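Local coordinates for protein 1-carboxybiuret hydrolase subunit AtzE (Pseudomonas sp., PDB 6C62) that hydrolyses 1-carboxybiuret to urea-1,3-dicarboxylate and ammonia, a step in the bacterial degradation of atrazine, at residues A[82-87]-A[95-100]; A[100-105]-A[193-198]; A[225-230]-A[239-244]. All coordinates share one frame; numbering follows the deposited sequence. Where two conformers were deposited one is given.

Interaction 1: A[82-87]-A[95-100]; sequences VTTLAG and PPARAD
Two loop pieces, 82-87 and 95-100, meet closest at Thr-83 and Pro-96, whose CA atoms lie 4.0 Å apart, and a single direct backbone bond joins them, from Ala-97 N to Val-82 O at 3.0 Å. Its N-H points almost straight at the oxygen (166°), but the donor stands above the carbonyl plane of Val-82 instead of lying in it. A second link, two residues further on each side, runs through a water: it accepts from Thr-84 N and donates to Pro-95 O at 2.8 Å, bridging a gap too wide for a direct bond. Thr-83 sets OG1 beside its backbone N (chi1 -74°), which brings the hydroxyl alongside the Pro-95 to Pro-96 peptide, 3.5 Å from Pro-96 N. That proline nitrogen has no hydrogen to give, and the hydroxyl instead bonds with Leu-94 O. Pro-96 lays CB against the backbone of Val-82, 3.8 Å from Val-82 N, while Ala-97 CB rests 3.6 Å from Val-82 O beside the direct bond. The hydroxyl of Thr-84 is held by Asp-78, and Ala-97 also has a backbone bond with Gly-81. The contact closes a surface loop between strand 70-74 and helix 102-109 of the amidase fold, in the neighbourhood of Lys-74, the probable lysine of the charge relay system.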
ATOM      1  N   VAL A  82      -5.028  24.145  20.974  1.00 14.89           N
ATOM      2  CA  VAL A  82      -6.040  24.642  20.052  1.00 13.75           C
ATOM      3  C   VAL A  82      -6.641  23.410  19.371  1.00 13.73           C
ATOM      4  O   VAL A  82      -5.903  22.456  19.046  1.00 13.80           O
ATOM      5  CB  VAL A  82      -5.404  25.553  18.987  1.00 14.11           C
ATOM      6  CG1 VAL A  82      -6.402  25.923  17.908  1.00 15.48           C
ATOM      7  CG2 VAL A  82      -4.734  26.778  19.651  1.00 15.58           C
ATOM      8  N   THR A  83      -7.957  23.411  19.193  1.00 12.48           N
ATOM      9  CA  THR A  83      -8.638  22.356  18.448  1.00 12.67           C
ATOM     10  C   THR A  83      -8.365  22.465  16.950  1.00 11.43           C
ATOM     11  O   THR A  83      -8.580  23.533  16.318  1.00 11.82           O
ATOM     12  CB  THR A  83     -10.181  22.394  18.761  1.00 13.82           C
ATOM     13  OG1 THR A  83     -10.388  21.876  20.070  1.00 14.66           O
ATOM     14  CG2 THR A  83     -10.920  21.402  17.876  1.00 14.95           C
ATOM     15  N   THR A  84      -7.871  21.388  16.376  1.00 10.90           N
ATOM     16  CA  THR A  84      -7.516  21.386  14.935  1.00 10.74           C
ATOM     17  C   THR A  84      -8.769  21.300  14.058  1.00 10.31           C
ATOM     18  O   THR A  84      -9.446  20.244  14.018  1.00  9.61           O
ATOM     19  CB  THR A  84      -6.580  20.205  14.625  1.00 10.92           C
ATOM     20  OG1 THR A  84      -5.465  20.255  15.509  1.00 10.78           O
ATOM     21  CG2 THR A  84      -6.106  20.242  13.143  1.00 10.82           C
ATOM     22  N   LEU A  85      -9.059  22.379  13.349  1.00 10.00           N
ATOM     23  CA  LEU A  85     -10.332  22.442  12.573  1.00 10.82           C
ATOM     24  C   LEU A  85     -10.299  21.746  11.224  1.00  9.82           C
ATOM     25  O   LEU A  85     -11.313  21.218  10.804  1.00  9.94           O
ATOM     26  CB  LEU A  85     -10.751  23.902  12.371  1.00 12.03           C
ATOM     27  CG  LEU A  85     -11.061  24.714  13.630  1.00 12.82           C
ATOM     28  CD1 LEU A  85     -11.343  26.150  13.199  1.00 12.78           C
ATOM     29  CD2 LEU A  85     -12.235  24.057  14.394  1.00 13.53           C
ATOM     30  N   ALA A  86      -9.153  21.808  10.512  1.00  9.65           N
ATOM     31  CA  ALA A  86      -9.053  21.327   9.139  1.00  9.30           C
ATOM     32  C   ALA A  86     -10.228  21.840   8.264  1.00  9.48           C
ATOM     33  O   ALA A  86     -10.820  21.099   7.484  1.00  8.92           O
ATOM     34  CB  ALA A  86      -8.977  19.818   9.112  1.00  9.47           C
ATOM     35  N   GLY A  87     -10.539  23.130   8.432  1.00  9.39           N
ATOM     36  CA  GLY A  87     -11.574  23.822   7.685  1.00  9.89           C
ATOM     37  C   GLY A  87     -13.027  23.384   7.909  1.00  9.87           C
ATOM     38  O   GLY A  87     -13.896  23.780   7.135  1.00  9.54           O
ATOM     39  N   PRO A  95     -11.197  17.331  21.280  1.00 16.71           N
ATOM     40  CA  PRO A  95     -10.233  17.911  22.243  1.00 17.58           C
ATOM     41  C   PRO A  95      -9.121  18.760  21.625  1.00 15.44           C
ATOM     42  O   PRO A  95      -8.695  18.477  20.483  1.00 15.69           O
ATOM     43  CB  PRO A  95      -9.612  16.677  22.973  1.00 17.77           C
ATOM     44  CG  PRO A  95     -10.473  15.533  22.597  1.00 19.94           C
ATOM     45  CD  PRO A  95     -11.140  15.848  21.251  1.00 18.85           C
ATOM     46  N   PRO A  96      -8.663  19.787  22.320  1.00 15.60           N
ATOM     47  CA  PRO A  96      -7.510  20.559  21.810  1.00 16.00           C
ATOM     48  C   PRO A  96      -6.249  19.664  21.665  1.00 15.23           C
ATOM     49  O   PRO A  96      -6.104  18.712  22.394  1.00 14.49           O
ATOM     50  CB  PRO A  96      -7.332  21.704  22.847  1.00 18.18           C
ATOM     51  CG  PRO A  96      -8.087  21.265  24.064  1.00 20.01           C
ATOM     52  CD  PRO A  96      -9.247  20.427  23.530  1.00 19.79           C
ATOM     53  N   ALA A  97      -5.436  19.923  20.649  1.00 14.15           N
ATOM     54  CA  ALA A  97      -4.213  19.172  20.414  1.00 14.33           C
ATOM     55  C   ALA A  97      -3.320  19.213  21.669  1.00 16.27           C
ATOM     56  O   ALA A  97      -3.128  20.302  22.301  1.00 15.43           O
ATOM     57  CB  ALA A  97      -3.456  19.757  19.239  1.00 13.76           C
ATOM     58  N   ARG A  98      -2.777  18.064  22.003  1.00 16.12           N
ATOM     59  CA  ARG A  98      -1.855  17.965  23.137  1.00 20.41           C
ATOM     60  C   ARG A  98      -0.461  18.445  22.810  1.00 19.16           C
ATOM     61  O   ARG A  98       0.297  18.782  23.686  1.00 19.17           O
ATOM     62  CB  ARG A  98      -1.805  16.532  23.627  1.00 26.60           C
ATOM     63  CG  ARG A  98      -3.151  16.121  24.257  1.00 34.51           C
ATOM     64  CD  ARG A  98      -3.189  14.652  24.601  1.00 43.72           C
ATOM     65  NE  ARG A  98      -2.066  14.288  25.474  1.00 55.63           N
ATOM     66  CZ  ARG A  98      -1.656  13.035  25.703  1.00 61.01           C
ATOM     67  NH1 ARG A  98      -2.273  12.011  25.099  1.00 61.61           N
ATOM     68  NH2 ARG A  98      -0.615  12.811  26.518  1.00 58.01           N
ATOM     69  N   ALA A  99      -0.114  18.509  21.540  1.00 16.51           N
ATOM     70  CA  ALA A  99       1.225  18.927  21.126  1.00 15.61           C
ATOM     71  C   ALA A  99       1.127  19.600  19.765  1.00 14.79           C
ATOM     72  O   ALA A  99       0.196  19.345  19.048  1.00 14.24           O
ATOM     73  CB  ALA A  99       2.129  17.675  21.040  1.00 15.86           C
ATOM     74  N   ASP A 100       2.091  20.438  19.447  1.00 13.75           N
ATOM     75  CA  ASP A 100       2.281  20.984  18.095  1.00 15.25           C
ATOM     76  C   ASP A 100       2.603  19.877  17.104  1.00 14.01           C
ATOM     77  O   ASP A 100       3.251  18.878  17.475  1.00 11.41           O
ATOM     78  CB  ASP A 100       3.507  21.917  18.087  1.00 15.77           C
ATOM     79  CG  ASP A 100       3.278  23.236  18.860  1.00 19.32           C
ATOM     80  OD1 ASP A 100       2.096  23.726  18.980  1.00 17.39           O
ATOM     81  OD2 ASP A 100       4.311  23.824  19.277  1.00 20.76           O
TER
HETATM   82  O   HOH W   1      -7.587  18.992  17.995  1.00 12.65           O

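Interaction 2: A[100-105]-A[193-198]; sequences DAVLVQ and RLSRRG
Val-102 sets one methyl, CG2, squarely over the centre of one face of the Arg-197 guanidinium, 3.4 Å above its plane, the two side chains crossing at a slant. The arginine reaches this place by leaving CG anti to its own N (chi1 -179°) and then bending at chi3 (59°), which folds the charged end back over the valine. Asp-230 takes its NE in a salt bridge and also bonds Ser-195 OG, fixing both groups next to Val-102. The other valine methyl, CG1, packs on Ser-195 CB at 4.0 Å. Between the backbones, Val-102 N donates to Arg-197 O at 3.1 Å, and within 193-198 Ser-195 OG accepts from Arg-197 N, an ST turn. Leu-103 swings its branch across the Ser-195 carbonyl, CG 3.5 Å from that oxygen, and CD2 approaches Leu-194 CB. A water joins Leu-103 N to the carbonyl oxygens of Ser-195 and Arg-197. At Gly-198 a CB would clash with Ala-101 CA, and phi is positive (79°). The N-terminal turn of helix 102-109, with Ala-101 as N-cap, is thus seated on the loop between strands 185-188 and 208-213 of the amidase core.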
ATOM      1  N   ASP A 100       2.091  20.438  19.447  1.00 13.75           N
ATOM      2  CA  ASP A 100       2.281  20.984  18.095  1.00 15.25           C
ATOM      3  C   ASP A 100       2.603  19.877  17.104  1.00 14.01           C
ATOM      4  O   ASP A 100       3.251  18.878  17.475  1.00 11.41           O
ATOM      5  CB  ASP A 100       3.507  21.917  18.087  1.00 15.77           C
ATOM      6  CG  ASP A 100       3.278  23.236  18.860  1.00 19.32           C
ATOM      7  OD1 ASP A 100       2.096  23.726  18.980  1.00 17.39           O
ATOM      8  OD2 ASP A 100       4.311  23.824  19.277  1.00 20.76           O
ATOM      9  N   ALA A 101       2.176  20.060  15.864  1.00 12.89           N
ATOM     10  CA  ALA A 101       2.669  19.239  14.755  1.00 12.50           C
ATOM     11  C   ALA A 101       4.174  19.254  14.770  1.00 11.52           C
ATOM     12  O   ALA A 101       4.796  20.250  15.105  1.00 10.13           O
ATOM     13  CB  ALA A 101       2.221  19.849  13.441  1.00 13.44           C
ATOM     14  N   VAL A 102       4.764  18.163  14.348  1.00 10.93           N
ATOM     15  CA  VAL A 102       6.230  18.117  14.258  1.00 11.02           C
ATOM     16  C   VAL A 102       6.830  19.270  13.460  1.00 11.43           C
ATOM     17  O   VAL A 102       7.836  19.821  13.870  1.00 11.61           O
ATOM     18  CB  VAL A 102       6.681  16.723  13.695  1.00 10.95           C
ATOM     19  CG1 VAL A 102       8.136  16.699  13.373  1.00 11.58           C
ATOM     20  CG2 VAL A 102       6.352  15.647  14.744  1.00 11.22           C
ATOM     21  N   LEU A 103       6.244  19.642  12.308  1.00 10.63           N
ATOM     22  CA  LEU A 103       6.821  20.737  11.576  1.00 11.37           C
ATOM     23  C   LEU A 103       6.778  22.101  12.315  1.00 11.95           C
ATOM     24  O   LEU A 103       7.737  22.923  12.193  1.00 11.33           O
ATOM     25  CB  LEU A 103       6.184  20.892  10.194  1.00 11.77           C
ATOM     26  CG  LEU A 103       6.262  19.681   9.290  1.00 11.65           C
ATOM     27  CD1 LEU A 103       5.814  20.060   7.925  1.00 11.85           C
ATOM     28  CD2 LEU A 103       7.683  19.116   9.262  1.00 12.61           C
ATOM     29  N   VAL A 104       5.703  22.314  13.077  1.00 11.85           N
ATOM     30  CA  VAL A 104       5.589  23.478  13.947  1.00 11.95           C
ATOM     31  C   VAL A 104       6.667  23.447  15.032  1.00 12.71           C
ATOM     32  O   VAL A 104       7.327  24.486  15.266  1.00 10.63           O
ATOM     33  CB  VAL A 104       4.172  23.597  14.547  1.00 12.58           C
ATOM     34  CG1 VAL A 104       4.117  24.713  15.601  1.00 13.29           C
ATOM     35  CG2 VAL A 104       3.141  23.785  13.443  1.00 12.85           C
ATOM     36  N   GLN A 105       6.870  22.280  15.665  0.50 12.04           N
ATOM     37  CA  GLN A 105       7.943  22.099  16.672  0.50 12.72           C
ATOM     38  C   GLN A 105       9.310  22.440  16.089  0.50 12.80           C
ATOM     39  O   GLN A 105      10.108  23.093  16.734  0.50 12.80           O
ATOM     40  CB  GLN A 105       8.024  20.663  17.218  0.50 12.99           C
ATOM     41  CG  GLN A 105       6.758  20.110  17.915  0.50 13.63           C
ATOM     42  CD  GLN A 105       6.760  18.586  18.295  0.50 13.75           C
ATOM     43  OE1 GLN A 105       7.774  17.831  18.142  0.50 13.63           O
ATOM     44  NE2 GLN A 105       5.559  18.115  18.720  0.50 12.36           N
ATOM     45  N   ARG A 193       9.429  13.451   2.386  1.00 10.02           N
ATOM     46  CA  ARG A 193      10.504  14.260   2.915  1.00 10.77           C
ATOM     47  C   ARG A 193      10.227  14.836   4.316  1.00 11.86           C
ATOM     48  O   ARG A 193      11.067  14.783   5.204  1.00 10.93           O
ATOM     49  CB  ARG A 193      10.795  15.403   1.918  1.00 11.93           C
ATOM     50  CG  ARG A 193      11.806  16.425   2.371  1.00 12.69           C
ATOM     51  CD  ARG A 193      13.231  15.913   2.414  1.00 13.40           C
ATOM     52  NE  ARG A 193      13.813  15.898   1.069  1.00 14.05           N
ATOM     53  CZ  ARG A 193      15.090  15.577   0.805  1.00 13.36           C
ATOM     54  NH1 ARG A 193      15.540  15.628  -0.438  1.00 14.39           N
ATOM     55  NH2 ARG A 193      15.881  15.162   1.749  1.00 13.67           N
ATOM     56  N   LEU A 194       9.076  15.521   4.440  1.00 11.73           N
ATOM     57  CA  LEU A 194       8.722  16.239   5.639  1.00 11.00           C
ATOM     58  C   LEU A 194       7.629  15.501   6.427  1.00 10.53           C
ATOM     59  O   LEU A 194       6.609  15.029   5.868  1.00 10.74           O
ATOM     60  CB  LEU A 194       8.282  17.655   5.304  1.00 11.77           C
ATOM     61  CG  LEU A 194       9.244  18.624   4.703  1.00 11.99           C
ATOM     62  CD1 LEU A 194       8.646  20.019   4.690  1.00 12.13           C
ATOM     63  CD2 LEU A 194      10.570  18.686   5.474  1.00 12.33           C
ATOM     64  N   SER A 195       7.863  15.403   7.734  1.00  9.53           N
ATOM     65  CA  SER A 195       7.002  14.602   8.632  1.00 10.17           C
ATOM     66  C   SER A 195       5.582  15.130   8.644  1.00 10.16           C
ATOM     67  O   SER A 195       5.353  16.367   8.750  1.00 10.48           O
ATOM     68  CB  SER A 195       7.518  14.645  10.050  1.00 10.95           C
ATOM     69  OG  SER A 195       6.582  13.977  10.902  1.00 11.13           O
ATOM     70  N   ARG A 196       4.645  14.228   8.554  1.00 10.06           N
ATOM     71  CA  ARG A 196       3.224  14.597   8.546  1.00 11.01           C
ATOM     72  C   ARG A 196       2.597  14.451   9.950  1.00 11.81           C
ATOM     73  O   ARG A 196       1.425  14.683  10.117  1.00 10.94           O
ATOM     74  CB  ARG A 196       2.463  13.699   7.555  1.00 11.44           C
ATOM     75  CG  ARG A 196       2.941  13.929   6.159  1.00 11.55           C
ATOM     76  CD  ARG A 196       2.165  13.173   5.082  1.00 12.26           C
ATOM     77  NE  ARG A 196       1.912  11.758   5.362  1.00 12.87           N
ATOM     78  CZ  ARG A 196       1.332  10.929   4.504  1.00 12.57           C
ATOM     79  NH1 ARG A 196       0.967  11.344   3.279  1.00 13.33           N
ATOM     80  NH2 ARG A 196       1.126   9.688   4.839  1.00 13.36           N
ATOM     81  N   ARG A 197       3.398  14.078  10.939  1.00 11.48           N
ATOM     82  CA  ARG A 197       2.894  13.808  12.275  1.00 12.01           C
ATOM     83  C   ARG A 197       2.327  15.076  12.976  1.00 11.57           C
ATOM     84  O   ARG A 197       2.919  16.156  12.960  1.00 11.20           O
ATOM     85  CB  ARG A 197       4.015  13.171  13.110  1.00 12.46           C
ATOM     86  CG  ARG A 197       3.549  12.826  14.528  1.00 14.04           C
ATOM     87  CD  ARG A 197       4.394  11.772  15.176  1.00 15.17           C
ATOM     88  NE  ARG A 197       5.815  12.146  15.286  1.00 15.38           N
ATOM     89  CZ  ARG A 197       6.399  12.622  16.390  1.00 17.52           C
ATOM     90  NH1 ARG A 197       5.697  12.827  17.472  1.00 16.99           N
ATOM     91  NH2 ARG A 197       7.732  12.852  16.423  1.00 16.63           N
ATOM     92  N   GLY A 198       1.147  14.891  13.564  1.00 11.59           N
ATOM     93  CA  GLY A 198       0.377  15.973  14.169  1.00 12.25           C
ATOM     94  C   GLY A 198      -0.394  16.824  13.157  1.00 13.07           C
ATOM     95  O   GLY A 198      -0.612  17.988  13.428  1.00 14.38           O
TER
HETATM   96  O   HOH W   2       4.318  17.633  11.117  1.00 11.49           O

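Interaction 3: A[225-230]-A[239-244]; sequences AMQGPD and SRIQPS
Gln-227, the first residue to leave helix 216-226, points its side chain at the loop 239-244 and grips the backbone of Gln-242 with both ends of its amide. From CB the chain sets out with CG beside the backbone N (chi1 -80°) and runs on extended, carrying CD to 3.7 Å from Gln-242 O. There the amide forks. OE1 accepts from Gln-242 N at 2.9 Å in a nearly straight bond (175°), with the donor tilted from the side-chain carbonyl plane. On the other branch NE2 donates to Gln-242 O, also at 2.9 Å; this acceptor lies in the plane of the glutamine amide, although the amide nitrogen stands well above the plane of the Gln-242 carbonyl. OE1 takes a further bond from a water that also donates to Arg-240 O, and NE2 has a weak bond to Asp-224. With an alanine here, Gln-242 N and O would probably lose both their side-chain partners and a gap would open where the amide stood, leaving 239-244 less firmly tied at this point.

Ile-241 flanks the amide: CG2 lies near OE1, while CG1 comes 3.9 Å from Gly-228 CA and CD1 lies against Gln-227 O. Farther along, Pro-229 rests CG 3.8 Å from Ser-239 O. The touching parts, 227-229 and 239-244, run in nearly opposite directions (172°) without any direct backbone bond between them. Ser-239 and Gln-242 pack on aromatic side chains of another protein's chain in the assembly, placing this loop at the interface. The contact is a bidentate side-chain-to-backbone grip, one glutamine amide serving the N-H and C=O of a single residue; here it ties the exit of helix 216-226 to the loop leading toward strand 257-260.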
ATOM      1  N   ALA A 225      15.037  24.057   8.107  1.00 12.71           N
ATOM      2  CA  ALA A 225      14.607  23.961   9.493  1.00 12.45           C
ATOM      3  C   ALA A 225      13.685  22.773   9.791  1.00 12.41           C
ATOM      4  O   ALA A 225      13.750  22.195  10.902  1.00 11.30           O
ATOM      5  CB  ALA A 225      13.931  25.281   9.902  1.00 12.81           C
ATOM      6  N   MET A 226      12.857  22.420   8.810  1.00 11.87           N
ATOM      7  CA  MET A 226      11.830  21.393   8.967  1.00 12.92           C
ATOM      8  C   MET A 226      12.290  19.926   8.638  1.00 12.56           C
ATOM      9  O   MET A 226      11.663  18.958   9.005  1.00 12.13           O
ATOM     10  CB  MET A 226      10.664  21.782   8.064  1.00 12.52           C
ATOM     11  CG  MET A 226       9.922  22.958   8.625  1.00 13.80           C
ATOM     12  SD  MET A 226       8.316  23.210   7.793  1.00 14.89           S
ATOM     13  CE  MET A 226       8.853  23.753   6.189  1.00 12.42           C
ATOM     14  N   GLN A 227      13.403  19.822   7.953  1.00 13.97           N
ATOM     15  CA  GLN A 227      13.920  18.530   7.486  1.00 15.00           C
ATOM     16  C   GLN A 227      14.382  17.629   8.614  1.00 17.93           C
ATOM     17  O   GLN A 227      14.826  18.122   9.645  1.00 18.72           O
ATOM     18  CB  GLN A 227      15.121  18.737   6.590  1.00 15.21           C
ATOM     19  CG  GLN A 227      14.846  19.118   5.146  1.00 13.83           C
ATOM     20  CD  GLN A 227      16.121  18.974   4.326  1.00 14.71           C
ATOM     21  OE1 GLN A 227      16.635  17.882   4.225  1.00 13.96           O
ATOM     22  NE2 GLN A 227      16.629  20.081   3.762  1.00 14.17           N
ATOM     23  N   GLY A 228      14.287  16.316   8.410  1.00 18.40           N
ATOM     24  CA  GLY A 228      14.823  15.364   9.362  1.00 19.05           C
ATOM     25  C   GLY A 228      13.920  14.150   9.469  1.00 19.78           C
ATOM     26  O   GLY A 228      12.684  14.286   9.397  1.00 20.73           O
ATOM     27  N   PRO A 229      14.514  12.978   9.703  1.00 20.83           N
ATOM     28  CA  PRO A 229      13.714  11.770   9.933  1.00 21.32           C
ATOM     29  C   PRO A 229      12.803  11.895  11.131  1.00 20.42           C
ATOM     30  O   PRO A 229      13.054  12.684  12.015  1.00 20.53           O
ATOM     31  CB  PRO A 229      14.750  10.661  10.173  1.00 21.81           C
ATOM     32  CG  PRO A 229      16.008  11.369  10.515  1.00 23.74           C
ATOM     33  CD  PRO A 229      15.965  12.749   9.948  1.00 22.56           C
ATOM     34  N   ASP A 230      11.688  11.182  11.089  1.00 19.83           N
ATOM     35  CA  ASP A 230      10.777  11.087  12.189  1.00 17.61           C
ATOM     36  C   ASP A 230      10.282   9.638  12.201  1.00 21.15           C
ATOM     37  O   ASP A 230       9.313   9.279  11.475  1.00 19.12           O
ATOM     38  CB  ASP A 230       9.618  12.035  11.958  1.00 18.37           C
ATOM     39  CG  ASP A 230       8.602  12.001  13.096  1.00 17.32           C
ATOM     40  OD1 ASP A 230       8.841  11.264  14.087  1.00 19.27           O
ATOM     41  OD2 ASP A 230       7.569  12.723  12.996  1.00 17.58           O
ATOM     42  N   SER A 239      16.099   9.792   5.336  1.00 23.50           N
ATOM     43  CA  SER A 239      16.890   9.284   6.470  1.00 23.94           C
ATOM     44  C   SER A 239      17.923  10.288   6.964  1.00 23.35           C
ATOM     45  O   SER A 239      18.498  10.084   7.994  1.00 25.02           O
ATOM     46  CB  SER A 239      17.498   7.940   6.146  1.00 25.28           C
ATOM     47  OG  SER A 239      18.076   7.990   4.878  1.00 25.14           O
ATOM     48  N   ARG A 240      18.165  11.361   6.225  0.50 23.03           N
ATOM     49  CA  ARG A 240      19.032  12.424   6.736  0.50 22.80           C
ATOM     50  C   ARG A 240      18.666  13.787   6.173  0.50 21.49           C
ATOM     51  O   ARG A 240      17.927  13.887   5.209  0.50 19.25           O
ATOM     52  CB  ARG A 240      20.486  12.110   6.411  0.50 24.98           C
ATOM     53  CG  ARG A 240      20.825  12.283   4.939  0.50 26.36           C
ATOM     54  CD  ARG A 240      22.320  12.046   4.632  0.50 26.58           C
ATOM     55  NE  ARG A 240      22.544  12.027   3.194  0.50 25.45           N
ATOM     56  CZ  ARG A 240      22.268  10.980   2.411  0.50 25.59           C
ATOM     57  NH1 ARG A 240      21.789   9.865   2.913  0.50 24.36           N
ATOM     58  NH2 ARG A 240      22.472  11.060   1.108  0.50 28.23           N
ATOM     59  N   ILE A 241      19.221  14.822   6.794  1.00 21.01           N
ATOM     60  CA  ILE A 241      19.057  16.182   6.352  1.00 21.29           C
ATOM     61  C   ILE A 241      19.972  16.478   5.157  1.00 22.45           C
ATOM     62  O   ILE A 241      21.132  16.107   5.182  1.00 19.16           O
ATOM     63  CB  ILE A 241      19.384  17.130   7.532  1.00 23.94           C
ATOM     64  CG1 ILE A 241      18.397  16.855   8.689  1.00 24.98           C
ATOM     65  CG2 ILE A 241      19.353  18.561   7.078  1.00 22.81           C
ATOM     66  CD1 ILE A 241      18.596  17.759   9.893  1.00 27.26           C
ATOM     67  N   GLN A 242      19.434  17.106   4.107  1.00 19.05           N
ATOM     68  CA  GLN A 242      20.184  17.510   2.914  1.00 20.16           C
ATOM     69  C   GLN A 242      19.979  19.025   2.747  1.00 20.67           C
ATOM     70  O   GLN A 242      18.990  19.472   2.115  1.00 17.76           O
ATOM     71  CB  GLN A 242      19.668  16.771   1.672  1.00 21.03           C
ATOM     72  CG  GLN A 242      19.866  15.249   1.669  1.00 21.93           C
ATOM     73  CD  GLN A 242      19.347  14.621   0.370  1.00 22.66           C
ATOM     74  OE1 GLN A 242      18.135  14.573   0.113  1.00 20.06           O
ATOM     75  NE2 GLN A 242      20.258  14.151  -0.445  1.00 21.49           N
ATOM     76  N   PRO A 243      20.868  19.831   3.349  1.00 23.53           N
ATOM     77  CA  PRO A 243      20.577  21.290   3.384  1.00 23.42           C
ATOM     78  C   PRO A 243      20.545  21.934   1.991  1.00 22.92           C
ATOM     79  O   PRO A 243      21.351  21.639   1.174  1.00 22.27           O
ATOM     80  CB  PRO A 243      21.704  21.867   4.265  1.00 24.49           C
ATOM     81  CG  PRO A 243      22.229  20.701   5.058  1.00 24.94           C
ATOM     82  CD  PRO A 243      22.072  19.490   4.160  1.00 25.60           C
ATOM     83  N   SER A 244      19.560  22.782   1.736  1.00 20.91           N
ATOM     84  CA  SER A 244      19.457  23.519   0.490  1.00 21.60           C
ATOM     85  C   SER A 244      20.042  24.938   0.555  1.00 19.54           C
ATOM     86  O   SER A 244      20.484  25.472  -0.476  1.00 18.58           O
ATOM     87  CB  SER A 244      17.986  23.620   0.093  1.00 23.74           C
ATOM     88  OG  SER A 244      17.246  24.399   1.080  1.00 25.25           O
TER
HETATM   89  O   HOH W   3      15.784  15.332   4.455  1.00 11.17           O

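Overall arrangement
Interactions 1 and 2 follow each other along the chain and share Asp-100, which leads from the surface loop into helix 102-109; their centres are 13 Å apart. Interactions 2 and 3, with centres 12 Å apart, are joined by side chains: Arg-193 NH2 lies 2.8 Å from Gln-242 OE1, a probable hydrogen bond, and Val-102 CG2 packs 3.6 Å from Asp-230 OD2. Leu-194 also packs on Met-226. Interactions 1 and 3 do not touch, their nearest atoms being about 9 Å apart. Toward Lys-74, probably of the charge relay system, Thr-84 of interaction 1 and Leu-103 of interaction 2 stand about 9 and 10 Å away between side chains, whereas interaction 3 lies away from the residues assigned to the active site by similarity.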